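Side-chain contacts in prolyl-tRNA synthetase (Naegleria fowleri, PDB 6UYH), which probably joins proline to its cognate tRNA at the expense of ATP, as a class II aminoacyl-tRNA synthetase, and binds the inhibitor halofuginone: residues Tyr166-His171 / Glu189-Val194; Asp181-Thr186 / Asn267-Ser272. One frame throughout, in Å; residues are numbered along the deposited sequence.

Contact 1: residues Tyr166-His171 / Glu189-Val194. With HFG (7-bromo-6-chloro-3-{3-[(2R,3S)-3-hydroxypiperidin-2-yl]-2-oxopropyl}quinazolin-4(3H)-one), chain D; ANP (phosphoaminophosphonic acid-adenylate ester), chain C.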
loop_
_atom_site.group_PDB
_atom_site.type_symbol
_atom_site.label_atom_id
_atom_site.label_comp_id
_atom_site.label_asym_id
_atom_site.label_seq_id
_atom_site.Cartn_x
_atom_site.Cartn_y
_atom_site.Cartn_z
ATOM N N TYR A 166 8.623 5.396 2.859
ATOM C CA TYR A 166 7.846 4.500 2.009
ATOM C C TYR A 166 8.501 4.462 0.640
ATOM O O TYR A 166 8.999 5.484 0.158
ATOM C CB TYR A 166 6.380 4.969 1.924
ATOM C CG TYR A 166 5.844 5.191 3.314
ATOM C CD1 TYR A 166 5.383 4.128 4.064
ATOM C CD2 TYR A 166 5.876 6.453 3.912
ATOM C CE1 TYR A 166 4.928 4.303 5.369
ATOM C CE2 TYR A 166 5.418 6.643 5.228
ATOM C CZ TYR A 166 4.961 5.559 5.948
ATOM O OH TYR A 166 4.501 5.722 7.242
ATOM N N TRP A 167 8.531 3.284 0.023
ATOM C CA TRP A 167 9.160 3.171 -1.288
ATOM C C TRP A 167 8.500 2.040 -2.059
ATOM O O TRP A 167 7.600 1.360 -1.559
ATOM C CB TRP A 167 10.679 2.976 -1.171
ATOM C CG TRP A 167 11.209 1.610 -0.729
ATOM C CD1 TRP A 167 10.495 0.480 -0.398
ATOM C CD2 TRP A 167 12.588 1.271 -0.560
ATOM N NE1 TRP A 167 11.364 -0.539 -0.050
ATOM C CE2 TRP A 167 12.650 -0.076 -0.145
ATOM C CE3 TRP A 167 13.785 1.980 -0.736
ATOM C CZ2 TRP A 167 13.860 -0.724 0.110
ATOM C CZ3 TRP A 167 14.984 1.339 -0.483
ATOM C CH2 TRP A 167 15.010 0.001 -0.062
ATOM N N GLN A 168 8.936 1.861 -3.300
ATOM C CA GLN A 168 8.854 0.563 -3.951
ATOM C C GLN A 168 10.280 0.066 -4.091
ATOM O O GLN A 168 11.200 0.865 -4.300
ATOM C CB GLN A 168 8.184 0.605 -5.332
ATOM C CG GLN A 168 8.820 1.581 -6.361
ATOM C CD GLN A 168 10.127 1.092 -7.027
ATOM O OE1 GLN A 168 10.974 1.912 -7.402
ATOM N NE2 GLN A 168 10.274 -0.230 -7.206
ATOM N N GLU A 169 10.467 -1.243 -3.934
ATOM C CA GLU A 169 11.728 -1.885 -4.280
ATOM C C GLU A 169 11.437 -3.023 -5.248
ATOM O O GLU A 169 10.579 -3.880 -4.985
ATOM C CB GLU A 169 12.494 -2.381 -3.028
ATOM C CG GLU A 169 11.680 -3.319 -2.131
ATOM C CD GLU A 169 12.444 -3.746 -0.891
ATOM O OE1 GLU A 169 11.832 -3.757 0.201
ATOM O OE2 GLU A 169 13.645 -4.073 -1.013
ATOM N N GLY A 170 12.139 -3.016 -6.375
ATOM C CA GLY A 170 12.025 -4.060 -7.379
ATOM C C GLY A 170 13.288 -4.905 -7.350
ATOM O O GLY A 170 14.378 -4.382 -7.148
ATOM N N HIS A 171 13.117 -6.210 -7.521
ATOM C CA HIS A 171 14.213 -7.178 -7.473
ATOM C C HIS A 171 13.989 -8.154 -8.615
ATOM O O HIS A 171 12.996 -8.892 -8.613
ATOM C CB HIS A 171 14.233 -7.910 -6.127
ATOM C CG HIS A 171 14.461 -7.012 -4.953
ATOM N ND1 HIS A 171 15.698 -6.866 -4.361
ATOM C CD2 HIS A 171 13.616 -6.206 -4.263
ATOM C CE1 HIS A 171 15.608 -6.008 -3.362
ATOM N NE2 HIS A 171 14.357 -5.593 -3.277
ATOM N N GLU A 189 14.903 4.996 -16.797
ATOM C CA GLU A 189 14.054 5.865 -17.605
ATOM C C GLU A 189 12.674 6.040 -16.972
ATOM O O GLU A 189 12.099 7.131 -17.026
ATOM C CB GLU A 189 13.944 5.309 -19.022
ATOM C CG GLU A 189 12.869 5.950 -19.895
ATOM C CD GLU A 189 13.142 7.410 -20.246
ATOM O OE1 GLU A 189 14.247 7.926 -19.963
ATOM O OE2 GLU A 189 12.246 8.048 -20.833
ATOM N N LEU A 190 12.126 4.990 -16.350
ATOM C CA LEU A 190 10.842 5.150 -15.670
ATOM C C LEU A 190 10.954 6.113 -14.498
ATOM O O LEU A 190 10.026 6.882 -14.236
ATOM C CB LEU A 190 10.299 3.803 -15.189
ATOM C CG LEU A 190 9.768 2.842 -16.250
ATOM C CD1 LEU A 190 9.143 1.627 -15.563
ATOM C CD2 LEU A 190 8.737 3.532 -17.151
ATOM N N TYR A 191 12.079 6.082 -13.775
ATOM C CA TYR A 191 12.275 7.058 -12.709
ATOM C C TYR A 191 12.373 8.470 -13.277
ATOM O O TYR A 191 11.829 9.418 -12.695
ATOM C CB TYR A 191 13.532 6.722 -11.901
ATOM C CG TYR A 191 13.424 5.475 -11.065
ATOM C CD1 TYR A 191 12.183 4.923 -10.738
ATOM C CD2 TYR A 191 14.573 4.850 -10.581
ATOM C CE1 TYR A 191 12.097 3.784 -9.967
ATOM C CE2 TYR A 191 14.498 3.722 -9.809
ATOM C CZ TYR A 191 13.265 3.187 -9.499
ATOM O OH TYR A 191 13.214 2.053 -8.716
ATOM N N LYS A 192 13.067 8.636 -14.405
ATOM C CA LYS A 192 13.072 9.939 -15.063
ATOM C C LYS A 192 11.648 10.374 -15.414
ATOM O O LYS A 192 11.280 11.537 -15.225
ATOM C CB LYS A 192 13.957 9.890 -16.311
ATOM C CG LYS A 192 13.907 11.128 -17.213
ATOM C CD LYS A 192 12.896 10.933 -18.328
ATOM C CE LYS A 192 13.190 11.797 -19.540
ATOM N NZ LYS A 192 12.272 11.385 -20.638
ATOM N N ARG A 193 10.823 9.444 -15.911
ATOM C CA ARG A 193 9.455 9.809 -16.274
ATOM C C ARG A 193 8.615 10.170 -15.051
ATOM O O ARG A 193 7.766 11.065 -15.128
ATOM C CB ARG A 193 8.800 8.679 -17.063
ATOM C CG ARG A 193 9.494 8.420 -18.397
ATOM C CD ARG A 193 8.761 7.347 -19.183
ATOM N NE ARG A 193 7.395 7.762 -19.471
ATOM C CZ ARG A 193 6.397 6.925 -19.732
ATOM N NH1 ARG A 193 6.612 5.614 -19.753
ATOM N NH2 ARG A 193 5.186 7.401 -19.967
ATOM N N VAL A 194 8.808 9.480 -13.922
ATOM C CA VAL A 194 8.092 9.873 -12.705
ATOM C C VAL A 194 8.413 11.320 -12.358
ATOM O O VAL A 194 7.517 12.147 -12.165
ATOM C CB VAL A 194 8.435 8.942 -11.526
ATOM C CG1 VAL A 194 7.873 9.536 -10.201
ATOM C CG2 VAL A 194 7.877 7.526 -11.755
HETATM O "O4'" HFG D . 18.977 -0.600 0.009
HETATM C C21 HFG D . 20.010 -0.574 -0.626
HETATM C "C3'" HFG D . 20.108 -1.157 -2.017
HETATM C "C2'" HFG D . 18.797 -1.209 -2.813
HETATM N "N1'" HFG D . 17.822 -2.143 -2.234
HETATM C "C6'" HFG D . 16.636 -2.296 -3.085
HETATM C "C5'" HFG D . 15.930 -0.985 -3.310
HETATM C "C4'" HFG D . 16.905 0.063 -3.854
HETATM C C39 HFG D . 18.140 0.162 -2.976
HETATM O "O7'" HFG D . 19.068 1.085 -3.555
HETATM C "C1'" HFG D . 21.291 0.038 -0.039
HETATM N N3 HFG D . 21.259 0.076 1.421
HETATM C C4 HFG D . 21.332 -1.132 2.101
HETATM O O11 HFG D . 21.466 -2.185 1.504
HETATM C C10 HFG D . 21.188 -1.001 3.557
HETATM C C5 HFG D . 21.256 -2.130 4.372
HETATM C C2 HFG D . 21.080 1.266 2.074
HETATM N N1 HFG D . 20.934 1.421 3.341
HETATM C C9 HFG D . 20.970 0.260 4.116
HETATM C C8 HFG D . 20.760 0.380 5.489
HETATM C C7 HFG D . 20.802 -0.756 6.281
HETATM BR BR1 HFG D . 20.408 -0.570 8.123
HETATM C C6 HFG D . 21.078 -1.991 5.735
HETATM CL CL1 HFG D . 21.264 -3.396 6.742
HETATM P PG ANP C . 21.264 8.231 0.821
HETATM O O1G ANP C . 22.593 8.803 0.660
HETATM O O2G ANP C . 21.127 7.711 2.314
HETATM O O3G ANP C . 20.239 9.385 0.495
HETATM P PB ANP C . 20.933 5.362 0.020
HETATM O O1B ANP C . 22.050 4.667 -0.602
HETATM O O2B ANP C . 20.914 5.050 1.548
HETATM N N3B ANP C . 20.983 6.990 -0.217
HETATM P PA ANP C . 19.034 3.529 -1.165
HETATM O O1A ANP C . 19.738 3.115 -2.397
HETATM O O2A ANP C . 19.184 2.496 -0.096
HETATM O O3A ANP C . 19.582 4.905 -0.589
HETATM O "O5'" ANP C . 17.463 3.841 -1.328
HETATM C "C5'" ANP C . 16.711 3.972 -2.557
HETATM C "C4'" ANP C . 16.213 5.392 -2.625
HETATM O "O4'" ANP C . 15.429 5.693 -1.449
HETATM C "C3'" ANP C . 17.334 6.420 -2.614
HETATM O "O3'" ANP C . 17.830 6.633 -3.930
HETATM C "C2'" ANP C . 16.644 7.662 -2.048
HETATM O "O2'" ANP C . 16.073 8.433 -3.097
HETATM C "C1'" ANP C . 15.579 7.062 -1.109
HETATM N N9 ANP C . 15.925 7.149 0.304
HETATM C C8 ANP C . 17.049 6.654 0.915
HETATM N N7 ANP C . 17.099 6.872 2.206
HETATM C C5 ANP C . 15.920 7.559 2.467
HETATM C C6 ANP C . 15.372 8.082 3.652
HETATM N N6 ANP C . 15.929 7.945 4.858
HETATM N N1 ANP C . 14.195 8.742 3.558
HETATM C C2 ANP C . 13.605 8.838 2.362
HETATM N N3 ANP C . 14.017 8.370 1.183
HETATM C C4 ANP C . 15.191 7.740 1.303
#
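Tyr191 OH donates a hydrogen bond to Gln168 OE1 at 2.6 Å, and these are the only two residues that meet across strand residues 166-171 and helix residues 189-194. The hydroxyl lies in the carbonyl plane of the amide, on a lone pair of OE1, with a C=O...O angle of 141°. OE1 in turn sits at the edge of the Tyr191 ring. The amide and ring planes are 47° apart, and the two side chains approach from opposite directions. Gln168 reaches this place by a bend at chi2 (77°), which turns the amide toward the helix. Its other end is held as well: NE2 bonds to Asn143 OD1 on the adjoining strand 140-149, so both ends of the buried amide are satisfied and its rotation is fixed. This is the antiparallel sheet of the class II synthetase core, with helix 177-198 packed on one side of it. On the other side, Trp167, Glu169 and His171 line the halofuginone pocket. Trp167 CH2 lies 3.5 Å from halofuginone C5', and the edge of the indole meets ANP O5', with CZ3 at 3.6 Å. Glu169 CB packs over one indole face and also touches the piperidine, 3.7 Å from halofuginone C5'. His171 CE1 comes to 3.9 Å from halofuginone C6'. His171 NE2 donates to Glu169 OE2 at 2.8 Å. Glu169 OE2 lies close to the His171 ring plane, and it is met on its anti side, clearly out of the carboxylate plane. Farther out, Ser120 and Gln144 bond Glu169 OE1, while Tyr125 OH bonds His171 ND1.

Contact 2: residues Asp181-Thr186 / Asn267-Ser272. With HFG (7-bromo-6-chloro-3-{3-[(2R,3S)-3-hydroxypiperidin-2-yl]-2-oxopropyl}quinazolin-4(3H)-one), chain D; ANP (phosphoaminophosphonic acid-adenylate ester), chain C.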
loop_
_atom_site.group_PDB
_atom_site.type_symbol
_atom_site.label_atom_id
_atom_site.label_comp_id
_atom_site.label_asym_id
_atom_site.label_seq_id
_atom_site.Cartn_x
_atom_site.Cartn_y
_atom_site.Cartn_z
ATOM N N ASP A 181 21.226 -5.843 -17.794
ATOM C CA ASP A 181 21.644 -4.494 -18.184
ATOM C C ASP A 181 20.476 -3.703 -18.763
ATOM O O ASP A 181 20.242 -2.553 -18.387
ATOM C CB ASP A 181 22.776 -4.558 -19.220
ATOM C CG ASP A 181 24.122 -4.947 -18.626
ATOM O OD1 ASP A 181 24.340 -4.786 -17.408
ATOM O OD2 ASP A 181 24.979 -5.400 -19.406
ATOM N N GLU A 182 19.721 -4.323 -19.675
ATOM C CA GLU A 182 18.613 -3.628 -20.326
ATOM C C GLU A 182 17.577 -3.153 -19.315
ATOM O O GLU A 182 17.045 -2.041 -19.432
ATOM C CB GLU A 182 17.956 -4.536 -21.370
ATOM C CG GLU A 182 16.786 -3.882 -22.092
ATOM C CD GLU A 182 15.891 -4.881 -22.811
ATOM O OE1 GLU A 182 16.187 -6.095 -22.772
ATOM O OE2 GLU A 182 14.884 -4.448 -23.412
ATOM N N GLU A 183 17.270 -3.980 -18.315
ATOM C CA GLU A 183 16.267 -3.574 -17.332
ATOM C C GLU A 183 16.755 -2.409 -16.474
ATOM O O GLU A 183 15.974 -1.508 -16.151
ATOM C CB GLU A 183 15.872 -4.741 -16.434
ATOM C CG GLU A 183 14.797 -4.301 -15.422
ATOM C CD GLU A 183 14.584 -5.256 -14.265
ATOM O OE1 GLU A 183 15.492 -5.402 -13.424
ATOM O OE2 GLU A 183 13.491 -5.846 -14.181
ATOM N N VAL A 184 18.040 -2.407 -16.088
ATOM C CA VAL A 184 18.561 -1.310 -15.266
ATOM C C VAL A 184 18.200 0.039 -15.881
ATOM O O VAL A 184 17.688 0.942 -15.203
ATOM C CB VAL A 184 20.087 -1.439 -15.090
ATOM C CG1 VAL A 184 20.642 -0.147 -14.431
ATOM C CG2 VAL A 184 20.436 -2.661 -14.261
ATOM N N PHE A 185 18.447 0.186 -17.182
ATOM C CA PHE A 185 18.267 1.490 -17.813
ATOM C C PHE A 185 16.812 1.742 -18.181
ATOM O O PHE A 185 16.382 2.900 -18.238
ATOM C CB PHE A 185 19.214 1.605 -19.016
ATOM C CG PHE A 185 20.658 1.652 -18.603
ATOM C CD1 PHE A 185 21.245 2.857 -18.228
ATOM C CD2 PHE A 185 21.407 0.486 -18.517
ATOM C CE1 PHE A 185 22.565 2.908 -17.812
ATOM C CE2 PHE A 185 22.731 0.526 -18.104
ATOM C CZ PHE A 185 23.312 1.740 -17.751
ATOM N N THR A 186 16.044 0.672 -18.405
ATOM C CA THR A 186 14.594 0.790 -18.551
ATOM C C THR A 186 13.950 1.336 -17.277
ATOM O O THR A 186 13.105 2.243 -17.330
ATOM C CB THR A 186 14.011 -0.577 -18.918
ATOM O OG1 THR A 186 14.504 -0.976 -20.205
ATOM C CG2 THR A 186 12.480 -0.531 -18.938
ATOM N N ASN A 267 19.197 -7.559 -10.633
ATOM C CA ASN A 267 19.109 -6.120 -10.423
ATOM C C ASN A 267 18.245 -5.857 -9.197
ATOM O O ASN A 267 17.426 -6.695 -8.807
ATOM C CB ASN A 267 18.456 -5.388 -11.603
ATOM C CG ASN A 267 19.147 -5.634 -12.913
ATOM O OD1 ASN A 267 20.363 -5.861 -12.977
ATOM N ND2 ASN A 267 18.374 -5.559 -13.989
ATOM N N SER A 268 18.399 -4.667 -8.615
ATOM C CA SER A 268 17.379 -4.131 -7.715
ATOM C C SER A 268 17.309 -2.623 -7.903
ATOM O O SER A 268 18.249 -1.996 -8.392
ATOM C CB SER A 268 17.638 -4.505 -6.239
ATOM O OG SER A 268 18.797 -3.869 -5.736
ATOM N N TRP A 269 16.167 -2.037 -7.541
ATOM C CA TRP A 269 15.923 -0.635 -7.852
ATOM C C TRP A 269 14.852 -0.116 -6.904
ATOM O O TRP A 269 13.928 -0.850 -6.554
ATOM C CB TRP A 269 15.498 -0.440 -9.323
ATOM C CG TRP A 269 14.894 -1.680 -10.016
ATOM C CD1 TRP A 269 15.578 -2.690 -10.647
ATOM C CD2 TRP A 269 13.491 -1.998 -10.162
ATOM N NE1 TRP A 269 14.693 -3.619 -11.164
ATOM C CE2 TRP A 269 13.409 -3.219 -10.882
ATOM C CE3 TRP A 269 12.307 -1.365 -9.765
ATOM C CZ2 TRP A 269 12.188 -3.823 -11.205
ATOM C CZ3 TRP A 269 11.077 -1.977 -10.085
ATOM C CH2 TRP A 269 11.036 -3.193 -10.793
ATOM N N GLY A 270 14.995 1.132 -6.469
ATOM C CA GLY A 270 14.035 1.694 -5.529
ATOM C C GLY A 270 13.821 3.177 -5.731
ATOM O O GLY A 270 14.724 3.908 -6.149
ATOM N N LEU A 271 12.620 3.627 -5.368
ATOM C CA LEU A 271 12.174 5.014 -5.457
ATOM C C LEU A 271 11.291 5.256 -4.238
ATOM O O LEU A 271 10.439 4.415 -3.948
ATOM C CB LEU A 271 11.370 5.238 -6.750
ATOM C CG LEU A 271 10.800 6.628 -7.032
ATOM C CD1 LEU A 271 11.877 7.506 -7.636
ATOM C CD2 LEU A 271 9.587 6.534 -7.952
ATOM N N SER A 272 11.483 6.379 -3.528
ATOM C CA SER A 272 10.823 6.588 -2.228
ATOM C C SER A 272 10.008 7.881 -2.191
ATOM O O SER A 272 10.000 8.677 -3.136
ATOM C CB SER A 272 11.854 6.643 -1.100
ATOM O OG SER A 272 12.456 7.929 -1.065
HETATM O "O4'" HFG D . 18.977 -0.600 0.009
HETATM C C21 HFG D . 20.010 -0.574 -0.626
HETATM C "C3'" HFG D . 20.108 -1.157 -2.017
HETATM C "C2'" HFG D . 18.797 -1.209 -2.813
HETATM N "N1'" HFG D . 17.822 -2.143 -2.234
HETATM C "C6'" HFG D . 16.636 -2.296 -3.085
HETATM C "C5'" HFG D . 15.930 -0.985 -3.310
HETATM C "C4'" HFG D . 16.905 0.063 -3.854
HETATM C C39 HFG D . 18.140 0.162 -2.976
HETATM O "O7'" HFG D . 19.068 1.085 -3.555
HETATM C "C1'" HFG D . 21.291 0.038 -0.039
HETATM N N3 HFG D . 21.259 0.076 1.421
HETATM C C4 HFG D . 21.332 -1.132 2.101
HETATM O O11 HFG D . 21.466 -2.185 1.504
HETATM C C10 HFG D . 21.188 -1.001 3.557
HETATM C C5 HFG D . 21.256 -2.130 4.372
HETATM C C2 HFG D . 21.080 1.266 2.074
HETATM N N1 HFG D . 20.934 1.421 3.341
HETATM C C9 HFG D . 20.970 0.260 4.116
HETATM C C8 HFG D . 20.760 0.380 5.489
HETATM C C7 HFG D . 20.802 -0.756 6.281
HETATM BR BR1 HFG D . 20.408 -0.570 8.123
HETATM C C6 HFG D . 21.078 -1.991 5.735
HETATM CL CL1 HFG D . 21.264 -3.396 6.742
HETATM P PG ANP C . 21.264 8.231 0.821
HETATM O O1G ANP C . 22.593 8.803 0.660
HETATM O O2G ANP C . 21.127 7.711 2.314
HETATM O O3G ANP C . 20.239 9.385 0.495
HETATM P PB ANP C . 20.933 5.362 0.020
HETATM O O1B ANP C . 22.050 4.667 -0.602
HETATM O O2B ANP C . 20.914 5.050 1.548
HETATM N N3B ANP C . 20.983 6.990 -0.217
HETATM P PA ANP C . 19.034 3.529 -1.165
HETATM O O1A ANP C . 19.738 3.115 -2.397
HETATM O O2A ANP C . 19.184 2.496 -0.096
HETATM O O3A ANP C . 19.582 4.905 -0.589
HETATM O "O5'" ANP C . 17.463 3.841 -1.328
HETATM C "C5'" ANP C . 16.711 3.972 -2.557
HETATM C "C4'" ANP C . 16.213 5.392 -2.625
HETATM O "O4'" ANP C . 15.429 5.693 -1.449
HETATM C "C3'" ANP C . 17.334 6.420 -2.614
HETATM O "O3'" ANP C . 17.830 6.633 -3.930
HETATM C "C2'" ANP C . 16.644 7.662 -2.048
HETATM O "O2'" ANP C . 16.073 8.433 -3.097
HETATM C "C1'" ANP C . 15.579 7.062 -1.109
HETATM N N9 ANP C . 15.925 7.149 0.304
HETATM C C8 ANP C . 17.049 6.654 0.915
HETATM N N7 ANP C . 17.099 6.872 2.206
HETATM C C5 ANP C . 15.920 7.559 2.467
HETATM C C6 ANP C . 15.372 8.082 3.652
HETATM N N6 ANP C . 15.929 7.945 4.858
HETATM N N1 ANP C . 14.195 8.742 3.558
HETATM C C2 ANP C . 13.605 8.838 2.362
HETATM N N3 ANP C . 14.017 8.370 1.183
HETATM C C4 ANP C . 15.191 7.740 1.303
#
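Glu183 OE1 lies at the edge of the Trp269 indole and accepts from NE1 at 3.0 Å; OE1 lies 20° out of the ring plane. The carboxylate stands almost perpendicular to the indole, at 86°, and NE1 reaches OE1 from above the carboxylate plane. Asn267 ND2 comes to the same oxygen from the opposite face, on its anti side but tilted well out of the carboxylate plane, at 2.9 Å. That bond is straighter (166° at the hydrogen) than the one from the indole and lies near the amide plane. Two N-H groups thus grip one buried oxygen, while OE2 bonds Ser172 OG; together they would probably favour the charged carboxylate. Glu183 gets there with an extended chain, its CG opposite the backbone N. Val184 CG2 packs against the amide of Asn267, 3.4 Å from OD1. This amide is held further by Ala180 O at ND2 and His241 ND1 at OD1. Across the strand, Ser268 OG touches halofuginone C6' at 3.8 Å. Gly270 N lies 3.4 Å from halofuginone C4'. Ser272 OG donates to adenine N3 of ANP at 2.8 Å. A helix running parallel to a sheet strand, with ligands on the strand's far side, belongs to the class II synthetase catalytic core.

Both contacts are buried and join helix 177-198 to the sheet of the catalytic core. Contact 2 uses an earlier part of the helix and strand 261-272; contact 1 uses a later part and the neighbouring strand 164-174. The strands are antiparallel partners: Gly170 N lies 2.8 Å from Trp269 O, and Gln168 N 3.0 Å from Leu271 O, both probable hydrogen bonds. Contact 1 is the smaller, a single neutral bond between a phenol and an amide. Contact 2 buries about three times the area and centres on a carboxylate with two N-H donors. Both strands also line the halofuginone and ANP sites.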